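Long-range contacts in lipoprotein (Mycoplasma mycoides subsp. capri, PDB 7ADK), which is probably a membrane-anchored peptidase of the chymotrypsin-like PA clan: residues P440-F445 against E544-K549; D643-Q648 against S663-S668; Y743-L748 against Y803-Y808. One frame throughout, in Å; residues are numbered along the deposited sequence.

Contact 1: P440-F445 against E544-K549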
loop_
_atom_site.group_PDB
_atom_site.type_symbol
_atom_site.label_atom_id
_atom_site.label_comp_id
_atom_site.label_asym_id
_atom_site.label_seq_id
_atom_site.Cartn_x
_atom_site.Cartn_y
_atom_site.Cartn_z
ATOM N N PRO B 440 14.951 26.889 -22.140
ATOM C CA PRO B 440 15.916 25.804 -22.343
ATOM C C PRO B 440 15.268 24.486 -22.777
ATOM O O PRO B 440 14.131 24.197 -22.429
ATOM C CB PRO B 440 16.627 25.654 -21.000
ATOM C CG PRO B 440 15.529 25.993 -20.006
ATOM C CD PRO B 440 14.753 27.093 -20.716
ATOM N N THR B 441 16.011 23.655 -23.504
ATOM C CA THR B 441 15.540 22.355 -24.033
ATOM C C THR B 441 16.439 21.154 -23.719
ATOM O O THR B 441 15.993 20.013 -23.829
ATOM C CB THR B 441 15.365 22.422 -25.556
ATOM O OG1 THR B 441 16.604 22.685 -26.169
ATOM C CG2 THR B 441 14.393 23.495 -26.003
ATOM N N LYS B 442 17.688 21.378 -23.297
ATOM C CA LYS B 442 18.714 20.348 -23.110
ATOM C C LYS B 442 19.189 20.312 -21.662
ATOM O O LYS B 442 19.810 21.252 -21.176
ATOM C CB LYS B 442 19.834 20.624 -24.119
ATOM C CG LYS B 442 20.773 19.436 -24.317
ATOM C CD LYS B 442 21.609 19.654 -25.578
ATOM C CE LYS B 442 22.345 18.381 -25.970
ATOM N NZ LYS B 442 22.558 18.287 -27.427
ATOM N N PHE B 443 18.848 19.229 -20.972
ATOM C CA PHE B 443 18.899 19.097 -19.514
ATOM C C PHE B 443 19.832 17.974 -19.074
ATOM O O PHE B 443 19.970 16.975 -19.770
ATOM C CB PHE B 443 17.497 18.843 -18.962
ATOM C CG PHE B 443 16.590 20.050 -18.986
ATOM C CD1 PHE B 443 15.927 20.421 -20.161
ATOM C CD2 PHE B 443 16.414 20.806 -17.824
ATOM C CE1 PHE B 443 15.061 21.516 -20.168
ATOM C CE2 PHE B 443 15.542 21.901 -17.823
ATOM C CZ PHE B 443 14.859 22.246 -18.992
ATOM N N TYR B 444 20.444 18.136 -17.901
ATOM C CA TYR B 444 21.397 17.218 -17.297
ATOM C C TYR B 444 20.897 16.760 -15.940
ATOM O O TYR B 444 20.428 17.557 -15.122
ATOM C CB TYR B 444 22.785 17.846 -17.198
ATOM C CG TYR B 444 23.294 18.355 -18.518
ATOM C CD1 TYR B 444 22.876 19.608 -18.983
ATOM C CD2 TYR B 444 24.095 17.540 -19.328
ATOM C CE1 TYR B 444 23.174 20.006 -20.292
ATOM C CE2 TYR B 444 24.428 17.964 -20.621
ATOM C CZ TYR B 444 23.928 19.169 -21.126
ATOM O OH TYR B 444 24.115 19.483 -22.427
ATOM N N PHE B 445 20.937 15.449 -15.738
ATOM C CA PHE B 445 20.371 14.758 -14.593
ATOM C C PHE B 445 21.460 13.975 -13.838
ATOM O O PHE B 445 22.177 13.196 -14.439
ATOM C CB PHE B 445 19.261 13.827 -15.076
ATOM C CG PHE B 445 18.022 14.513 -15.649
ATOM C CD1 PHE B 445 17.963 14.944 -16.987
ATOM C CD2 PHE B 445 16.894 14.679 -14.824
ATOM C CE1 PHE B 445 16.803 15.566 -17.481
ATOM C CE2 PHE B 445 15.722 15.274 -15.321
ATOM C CZ PHE B 445 15.679 15.724 -16.645
ATOM N N GLU B 544 22.481 13.336 -19.933
ATOM C CA GLU B 544 21.895 14.378 -20.771
ATOM C C GLU B 544 20.609 13.877 -21.435
ATOM O O GLU B 544 20.563 12.768 -21.963
ATOM C CB GLU B 544 22.946 14.803 -21.796
ATOM C CG GLU B 544 22.488 15.883 -22.778
ATOM C CD GLU B 544 23.552 16.172 -23.846
ATOM O OE1 GLU B 544 23.583 15.444 -24.860
ATOM O OE2 GLU B 544 24.314 17.156 -23.706
ATOM N N VAL B 545 19.575 14.712 -21.431
ATOM C CA VAL B 545 18.345 14.513 -22.188
ATOM C C VAL B 545 18.061 15.750 -23.037
ATOM O O VAL B 545 17.912 16.855 -22.515
ATOM C CB VAL B 545 17.175 14.168 -21.257
ATOM C CG1 VAL B 545 15.932 13.864 -22.065
ATOM C CG2 VAL B 545 17.448 12.959 -20.372
ATOM N N ASP B 546 17.973 15.582 -24.356
ATOM C CA ASP B 546 17.711 16.667 -25.309
ATOM C C ASP B 546 16.261 16.619 -25.802
ATOM O O ASP B 546 15.930 15.936 -26.770
ATOM C CB ASP B 546 18.754 16.610 -26.435
ATOM C CG ASP B 546 18.741 17.817 -27.385
ATOM O OD1 ASP B 546 17.781 18.607 -27.389
ATOM O OD2 ASP B 546 19.755 17.993 -28.094
ATOM N N PHE B 547 15.357 17.315 -25.092
ATOM C CA PHE B 547 13.925 17.247 -25.393
ATOM C C PHE B 547 13.555 17.861 -26.752
ATOM O O PHE B 547 12.561 17.451 -27.349
ATOM C CB PHE B 547 13.123 17.919 -24.281
ATOM C CG PHE B 547 13.194 17.210 -22.947
ATOM C CD1 PHE B 547 12.575 15.950 -22.806
ATOM C CD2 PHE B 547 13.865 17.795 -21.866
ATOM C CE1 PHE B 547 12.637 15.279 -21.573
ATOM C CE2 PHE B 547 13.917 17.127 -20.626
ATOM C CZ PHE B 547 13.306 15.869 -20.493
ATOM N N ALA B 548 14.372 18.772 -27.305
ATOM C CA ALA B 548 14.169 19.318 -28.647
ATOM C C ALA B 548 14.370 18.274 -29.764
ATOM O O ALA B 548 13.956 18.503 -30.904
ATOM C CB ALA B 548 15.084 20.513 -28.852
ATOM N N LYS B 549 14.931 17.097 -29.443
ATOM C CA LYS B 549 14.850 15.880 -30.263
ATOM C C LYS B 549 14.343 14.663 -29.488
ATOM O O LYS B 549 14.760 13.552 -29.752
ATOM C CB LYS B 549 16.121 15.628 -31.091
ATOM C CG LYS B 549 17.406 15.416 -30.286
ATOM C CD LYS B 549 18.541 14.915 -31.180
ATOM C CE LYS B 549 19.892 15.171 -30.540
ATOM N NZ LYS B 549 21.008 14.580 -31.269
#

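Contact 2: D643-Q648 against S663-S668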
loop_
_atom_site.group_PDB
_atom_site.type_symbol
_atom_site.label_atom_id
_atom_site.label_comp_id
_atom_site.label_asym_id
_atom_site.label_seq_id
_atom_site.Cartn_x
_atom_site.Cartn_y
_atom_site.Cartn_z
ATOM N N ASP B 643 7.089 -2.415 -0.027
ATOM C CA ASP B 643 6.341 -1.346 0.636
ATOM C C ASP B 643 5.367 -1.909 1.683
ATOM O O ASP B 643 4.268 -2.365 1.370
ATOM C CB ASP B 643 5.649 -0.494 -0.441
ATOM C CG ASP B 643 4.891 0.725 0.085
ATOM O OD1 ASP B 643 4.615 0.784 1.304
ATOM O OD2 ASP B 643 4.603 1.617 -0.744
ATOM N N PHE B 644 5.800 -1.889 2.941
ATOM C CA PHE B 644 5.110 -2.465 4.096
ATOM C C PHE B 644 4.002 -1.591 4.699
ATOM O O PHE B 644 3.316 -2.021 5.626
ATOM C CB PHE B 644 6.169 -2.820 5.144
ATOM C CG PHE B 644 7.072 -1.689 5.593
ATOM C CD1 PHE B 644 8.336 -1.516 5.001
ATOM C CD2 PHE B 644 6.670 -0.850 6.645
ATOM C CE1 PHE B 644 9.213 -0.542 5.494
ATOM C CE2 PHE B 644 7.551 0.120 7.136
ATOM C CZ PHE B 644 8.823 0.266 6.569
ATOM N N TYR B 645 3.805 -0.369 4.203
ATOM C CA TYR B 645 2.785 0.535 4.735
ATOM C C TYR B 645 1.396 0.292 4.150
ATOM O O TYR B 645 0.394 0.681 4.747
ATOM C CB TYR B 645 3.192 1.972 4.466
ATOM C CG TYR B 645 4.430 2.429 5.195
ATOM C CD1 TYR B 645 4.276 3.068 6.431
ATOM C CD2 TYR B 645 5.710 2.226 4.650
ATOM C CE1 TYR B 645 5.404 3.476 7.148
ATOM C CE2 TYR B 645 6.839 2.663 5.352
ATOM C CZ TYR B 645 6.682 3.234 6.626
ATOM O OH TYR B 645 7.764 3.530 7.371
ATOM N N LEU B 646 1.322 -0.377 2.997
ATOM C CA LEU B 646 0.082 -0.849 2.387
ATOM C C LEU B 646 -0.627 -1.857 3.308
ATOM O O LEU B 646 -0.023 -2.852 3.716
ATOM C CB LEU B 646 0.408 -1.484 1.027
ATOM C CG LEU B 646 0.976 -0.509 -0.015
ATOM C CD1 LEU B 646 1.559 -1.278 -1.189
ATOM C CD2 LEU B 646 -0.100 0.418 -0.560
ATOM N N ASP B 647 -1.899 -1.634 3.645
ATOM C CA ASP B 647 -2.691 -2.600 4.411
ATOM C C ASP B 647 -2.954 -3.874 3.592
ATOM O O ASP B 647 -3.129 -3.806 2.377
ATOM C CB ASP B 647 -4.007 -1.985 4.905
ATOM C CG ASP B 647 -4.834 -2.969 5.740
ATOM O OD1 ASP B 647 -4.252 -3.730 6.539
ATOM O OD2 ASP B 647 -6.059 -3.041 5.540
ATOM N N GLN B 648 -3.063 -5.028 4.251
ATOM C CA GLN B 648 -3.368 -6.312 3.618
ATOM C C GLN B 648 -4.645 -6.270 2.762
ATOM O O GLN B 648 -4.749 -7.003 1.781
ATOM C CB GLN B 648 -3.444 -7.391 4.711
ATOM C CG GLN B 648 -3.859 -8.767 4.184
ATOM C CD GLN B 648 -3.622 -9.913 5.149
ATOM O OE1 GLN B 648 -3.323 -9.743 6.322
ATOM N NE2 GLN B 648 -3.730 -11.134 4.701
ATOM N N SER B 663 7.018 3.450 -5.171
ATOM C CA SER B 663 6.704 4.252 -3.974
ATOM C C SER B 663 7.518 5.554 -3.931
ATOM O O SER B 663 8.603 5.591 -4.489
ATOM C CB SER B 663 7.033 3.460 -2.712
ATOM O OG SER B 663 6.404 2.203 -2.691
ATOM N N LEU B 664 7.058 6.609 -3.252
ATOM C CA LEU B 664 7.792 7.870 -3.027
ATOM C C LEU B 664 8.532 7.857 -1.677
ATOM O O LEU B 664 8.160 8.558 -0.740
ATOM C CB LEU B 664 6.812 9.050 -3.159
ATOM C CG LEU B 664 7.449 10.452 -3.001
ATOM C CD1 LEU B 664 8.011 10.984 -4.304
ATOM C CD2 LEU B 664 6.406 11.440 -2.516
ATOM N N TRP B 665 9.571 7.030 -1.558
ATOM C CA TRP B 665 10.328 6.842 -0.310
ATOM C C TRP B 665 11.054 8.123 0.149
ATOM O O TRP B 665 11.382 9.010 -0.627
ATOM C CB TRP B 665 11.273 5.638 -0.430
ATOM C CG TRP B 665 11.425 4.754 0.776
ATOM C CD1 TRP B 665 12.333 4.897 1.764
ATOM C CD2 TRP B 665 10.668 3.556 1.132
ATOM N NE1 TRP B 665 12.172 3.901 2.694
ATOM C CE2 TRP B 665 11.137 3.071 2.379
ATOM C CE3 TRP B 665 9.652 2.806 0.515
ATOM C CZ2 TRP B 665 10.576 1.976 3.029
ATOM C CZ3 TRP B 665 9.086 1.688 1.148
ATOM C CH2 TRP B 665 9.523 1.290 2.414
ATOM N N ILE B 666 11.242 8.230 1.452
ATOM C CA ILE B 666 11.609 9.427 2.215
ATOM C C ILE B 666 12.685 9.059 3.240
ATOM O O ILE B 666 13.323 8.025 3.135
ATOM C CB ILE B 666 10.305 10.170 2.679
ATOM C CG1 ILE B 666 10.446 11.395 3.616
ATOM C CG2 ILE B 666 9.161 9.274 3.152
ATOM C CD1 ILE B 666 9.156 12.198 3.834
ATOM N N ASN B 667 12.920 9.923 4.208
ATOM C CA ASN B 667 13.868 9.848 5.303
ATOM C C ASN B 667 13.143 10.425 6.520
ATOM O O ASN B 667 13.142 11.645 6.715
ATOM C CB ASN B 667 15.047 10.706 4.859
ATOM C CG ASN B 667 16.154 10.794 5.869
ATOM O OD1 ASN B 667 16.488 9.833 6.541
ATOM N ND2 ASN B 667 16.825 11.920 5.958
ATOM N N SER B 668 12.317 9.618 7.181
ATOM C CA SER B 668 11.446 10.046 8.285
ATOM C C SER B 668 10.885 8.891 9.100
ATOM O O SER B 668 10.822 7.754 8.641
ATOM C CB SER B 668 10.264 10.856 7.759
ATOM O OG SER B 668 10.675 12.175 7.563
#

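Contact 3: Y743-L748 against Y803-Y808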
loop_
_atom_site.group_PDB
_atom_site.type_symbol
_atom_site.label_atom_id
_atom_site.label_comp_id
_atom_site.label_asym_id
_atom_site.label_seq_id
_atom_site.Cartn_x
_atom_site.Cartn_y
_atom_site.Cartn_z
ATOM N N TYR B 743 35.298 3.547 -4.285
ATOM C CA TYR B 743 36.227 4.519 -3.727
ATOM C C TYR B 743 35.564 5.875 -3.420
ATOM O O TYR B 743 34.552 6.243 -4.016
ATOM C CB TYR B 743 37.382 4.682 -4.724
ATOM C CG TYR B 743 38.372 5.755 -4.336
ATOM C CD1 TYR B 743 39.352 5.510 -3.364
ATOM C CD2 TYR B 743 38.245 7.044 -4.870
ATOM C CE1 TYR B 743 40.205 6.533 -2.931
ATOM C CE2 TYR B 743 39.077 8.075 -4.427
ATOM C CZ TYR B 743 40.074 7.816 -3.472
ATOM O OH TYR B 743 40.938 8.796 -3.134
ATOM N N GLY B 744 36.159 6.654 -2.522
ATOM C CA GLY B 744 35.789 8.033 -2.201
ATOM C C GLY B 744 35.251 8.225 -0.785
ATOM O O GLY B 744 35.138 7.273 -0.014
ATOM N N LEU B 745 34.941 9.472 -0.430
ATOM C CA LEU B 745 34.258 9.804 0.819
ATOM C C LEU B 745 32.791 9.389 0.707
ATOM O O LEU B 745 32.144 9.701 -0.294
ATOM C CB LEU B 745 34.422 11.306 1.103
ATOM C CG LEU B 745 33.655 11.834 2.330
ATOM C CD1 LEU B 745 34.156 11.226 3.625
ATOM C CD2 LEU B 745 33.819 13.340 2.433
ATOM N N GLU B 746 32.246 8.724 1.716
ATOM C CA GLU B 746 30.862 8.265 1.715
ATOM C C GLU B 746 30.159 8.443 3.063
ATOM O O GLU B 746 30.784 8.575 4.112
ATOM C CB GLU B 746 30.749 6.820 1.206
ATOM C CG GLU B 746 31.201 6.663 -0.247
ATOM C CD GLU B 746 30.758 5.374 -0.944
ATOM O OE1 GLU B 746 30.155 4.484 -0.322
ATOM O OE2 GLU B 746 31.061 5.220 -2.143
ATOM N N ILE B 747 28.832 8.481 2.992
ATOM C CA ILE B 747 27.899 8.864 4.049
ATOM C C ILE B 747 26.932 7.715 4.342
ATOM O O ILE B 747 26.526 7.017 3.418
ATOM C CB ILE B 747 27.139 10.122 3.588
ATOM C CG1 ILE B 747 28.058 11.310 3.238
ATOM C CG2 ILE B 747 26.075 10.550 4.587
ATOM C CD1 ILE B 747 28.951 11.812 4.357
ATOM N N LEU B 748 26.562 7.523 5.608
ATOM C CA LEU B 748 25.538 6.573 6.050
ATOM C C LEU B 748 24.284 7.321 6.566
ATOM O O LEU B 748 24.237 7.706 7.734
ATOM C CB LEU B 748 26.085 5.595 7.111
ATOM C CG LEU B 748 27.156 4.571 6.697
ATOM C CD1 LEU B 748 26.699 3.738 5.512
ATOM C CD2 LEU B 748 28.534 5.142 6.390
ATOM N N TYR B 803 48.897 5.567 1.570
ATOM C CA TYR B 803 47.477 5.835 1.311
ATOM C C TYR B 803 46.923 7.080 2.025
ATOM O O TYR B 803 47.256 7.388 3.168
ATOM C CB TYR B 803 46.653 4.614 1.691
ATOM C CG TYR B 803 45.170 4.764 1.426
ATOM C CD1 TYR B 803 44.700 4.718 0.106
ATOM C CD2 TYR B 803 44.276 5.009 2.494
ATOM C CE1 TYR B 803 43.344 4.959 -0.159
ATOM C CE2 TYR B 803 42.922 5.234 2.226
ATOM C CZ TYR B 803 42.458 5.236 0.898
ATOM O OH TYR B 803 41.163 5.511 0.626
ATOM N N LYS B 804 45.972 7.745 1.361
ATOM C CA LYS B 804 45.226 8.926 1.800
ATOM C C LYS B 804 43.817 8.904 1.196
ATOM O O LYS B 804 43.628 8.325 0.137
ATOM C CB LYS B 804 46.028 10.187 1.446
ATOM C CG LYS B 804 46.522 10.311 -0.011
ATOM C CD LYS B 804 47.734 11.246 -0.111
ATOM C CE LYS B 804 49.018 10.575 0.413
ATOM N NZ LYS B 804 50.083 11.543 0.746
ATOM N N LEU B 805 42.833 9.537 1.841
ATOM C CA LEU B 805 41.446 9.549 1.334
ATOM C C LEU B 805 41.337 10.258 -0.030
ATOM O O LEU B 805 40.470 9.926 -0.829
ATOM C CB LEU B 805 40.494 10.146 2.391
ATOM C CG LEU B 805 39.088 10.562 1.897
ATOM C CD1 LEU B 805 38.251 9.393 1.404
ATOM C CD2 LEU B 805 38.308 11.223 3.013
ATOM N N GLY B 806 42.221 11.204 -0.329
ATOM C CA GLY B 806 42.219 11.964 -1.574
ATOM C C GLY B 806 41.259 13.147 -1.559
ATOM O O GLY B 806 40.085 13.021 -1.214
ATOM N N GLN B 807 41.748 14.306 -1.992
ATOM C CA GLN B 807 40.968 15.535 -2.102
ATOM C C GLN B 807 40.503 15.743 -3.545
ATOM O O GLN B 807 41.309 15.814 -4.472
ATOM C CB GLN B 807 41.833 16.695 -1.609
ATOM C CG GLN B 807 41.116 18.043 -1.681
ATOM C CD GLN B 807 42.102 19.178 -1.597
ATOM O OE1 GLN B 807 42.567 19.668 -2.609
ATOM N NE2 GLN B 807 42.490 19.606 -0.424
ATOM N N TYR B 808 39.196 15.865 -3.736
ATOM C CA TYR B 808 38.576 15.902 -5.047
ATOM C C TYR B 808 37.223 16.614 -5.022
ATOM O O TYR B 808 36.526 16.628 -4.016
ATOM C CB TYR B 808 38.455 14.468 -5.600
ATOM C CG TYR B 808 37.455 13.549 -4.927
ATOM C CD1 TYR B 808 37.860 12.654 -3.925
ATOM C CD2 TYR B 808 36.117 13.555 -5.350
ATOM C CE1 TYR B 808 36.925 11.799 -3.324
ATOM C CE2 TYR B 808 35.180 12.715 -4.742
ATOM C CZ TYR B 808 35.575 11.844 -3.717
ATOM O OH TYR B 808 34.658 11.076 -3.079
#

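Contact 1: P440-F445 against E544-K549
Thr441 and Phe547 meet where two neighbouring antiparallel strands, 442-447 and 541-546, reach the end of their pairing. Phe547 N donates to Thr441 O at 3.0 Å. The methyl of Ala548 lies against the Thr441 side chain at CB and OG1. Lys442 faces Asp546 as a non-hydrogen-bonded pair. Its CG is anti to the backbone N (chi1 -164°) and the chain runs on extended. This carries Lys442 NZ to 2.9 Å from Asp546 OD2, which it meets from above the carboxylate plane. A second, long salt bridge joins Lys442 NZ to Glu544 OE1 at 4.0 Å. Phe443 and Val545 form the hydrogen-bonded pair. Phe443 N donates to Val545 O at 3.0 Å, almost straight at 179°, and Val545 N returns a bond to Phe443 O at 2.8 Å. The Phe443 ring puts CD1 3.7 Å from CD2 of Phe547, at the edge of that ring, with the ring planes 63° apart. Ile579 of helix 575-582 touches both phenylalanine side chains. Tyr444 runs beside Glu544, pointing the same way, and its OH donates to Glu544 OE2 at 2.7 Å on the anti side of the carboxylate. OE2 is also hydrogen-bonded to Tyr832 OH. Phe445 rests CE1 on Val545 CG2. The two faces of the strand pair therefore differ in chemistry. Phe443 and Val545 point to an apolar face. Lys442, Tyr444, Glu544 and Asp546 share the other, where Lys442 would probably offset the negative charge of the two carboxylates.

Contact 2: D643-Q648 against S663-S668
Asp643 begins an Asx turn and also holds Ser663, so one carboxylate ties two loops on either side of helix 651-655. Asp643 OD1 accepts from Tyr645 N at 3.2 Å, nearly along its C-O axis. Asp643 OD2 accepts a hydrogen bond from Ser663 OG at 2.7 Å, on the anti side and 33° out of the carboxylate plane. The carboxylate thus has a backbone partner on one oxygen and a side-chain partner on the other, which should restrict its rotation. The apolar links all involve the six-membered ring of Trp665. Its CZ3 lies 4.1 Å from Asp643 CA. Its CH2 meets Tyr645 CE2 at 4.2 Å, near the plane of the tyrosine ring. Val269 touches Asp643, Tyr645 and Trp665, while Tyr645 OH is bonded to Ser267 O. This joins the contact to the chain around residues 267-269. Phe644 has its CG between the backbone N and the carbonyl carbon (chi1 56°), and its side chain runs across the indole at about a right angle, with the ring planes at 69°. Phe644 CE1 comes 3.6 Å from Trp665 CH2, at the indole edge.

Contact 3: Y743-L748 against Y803-Y808
Tyr743 reaches across to the 803-808 segment with the outer part of its ring and its hydroxyl. From CB, the side chain leaves with CG anti to the backbone N (chi1 175°), which carries the ring out among Tyr803, Leu805 and Tyr808. On one side of the ring, Tyr743 CE1 lies 3.8 Å from Tyr803 OH, near the plane of the Tyr803 ring. The two tyrosine side chains run alongside each other, pointing opposite ways. That hydroxyl of Tyr803 is hydrogen-bonded to Asp714 OD2. On the other side, Tyr743 CE2 is 4.4 Å from Tyr808 CE1, a loose apolar contact. Further out, Tyr743 CZ comes 3.4 Å from Leu805 O. At the tip, Tyr743 OH donates a weak hydrogen bond to the same Leu805 O, at 2.6 Å, and passes close to Gly806 CA.

Tyr808 sends its ring back the other way. Its CG sits between the backbone N and the carbonyl carbon (chi1 70°), and its OH accepts from Leu745 N at 3.1 Å. The N-H approaches near the ring plane, and the bond is bent at 141°. A weak bond also links Tyr808 OH to Ala788 O.

Leu805 fills in beside these polar links. Its CD1 rests on the backbone at Gly744 C and Leu745 N, and its CD2 is 4.2 Å from Leu745 CD1.

Strand 783-792 pairs with both strand 737-747 and strand 807-809. The contact links these next-but-one neighbours and the turns beside them, through tyrosine hydroxyls bonded to backbone atoms and apolar packing, consistent with one of the two curled sheets of a chymotrypsin-like PA-clan fold.

Overall arrangement
The contacts follow one another along the chain, each closing before the next opens. Their centres are 31 to 32 Å apart, and none touches another. Contacts 2 and 3 come nearest, with about 8 Å between their closest atoms, although they lie on opposite sides of the chain's centre. Contact 1 belongs to the antiparallel sheet that includes strands 442-447 and 541-546. Contact 3 belongs to the mixed sheet that includes strands 737-747 and 807-809. Contacts 1 and 3 thus sample two separate sheets, consistent with the two-barrel plan of PA-clan peptidases, and contact 2 joins two loop segments on either side of helix 651-655, in the chain between them.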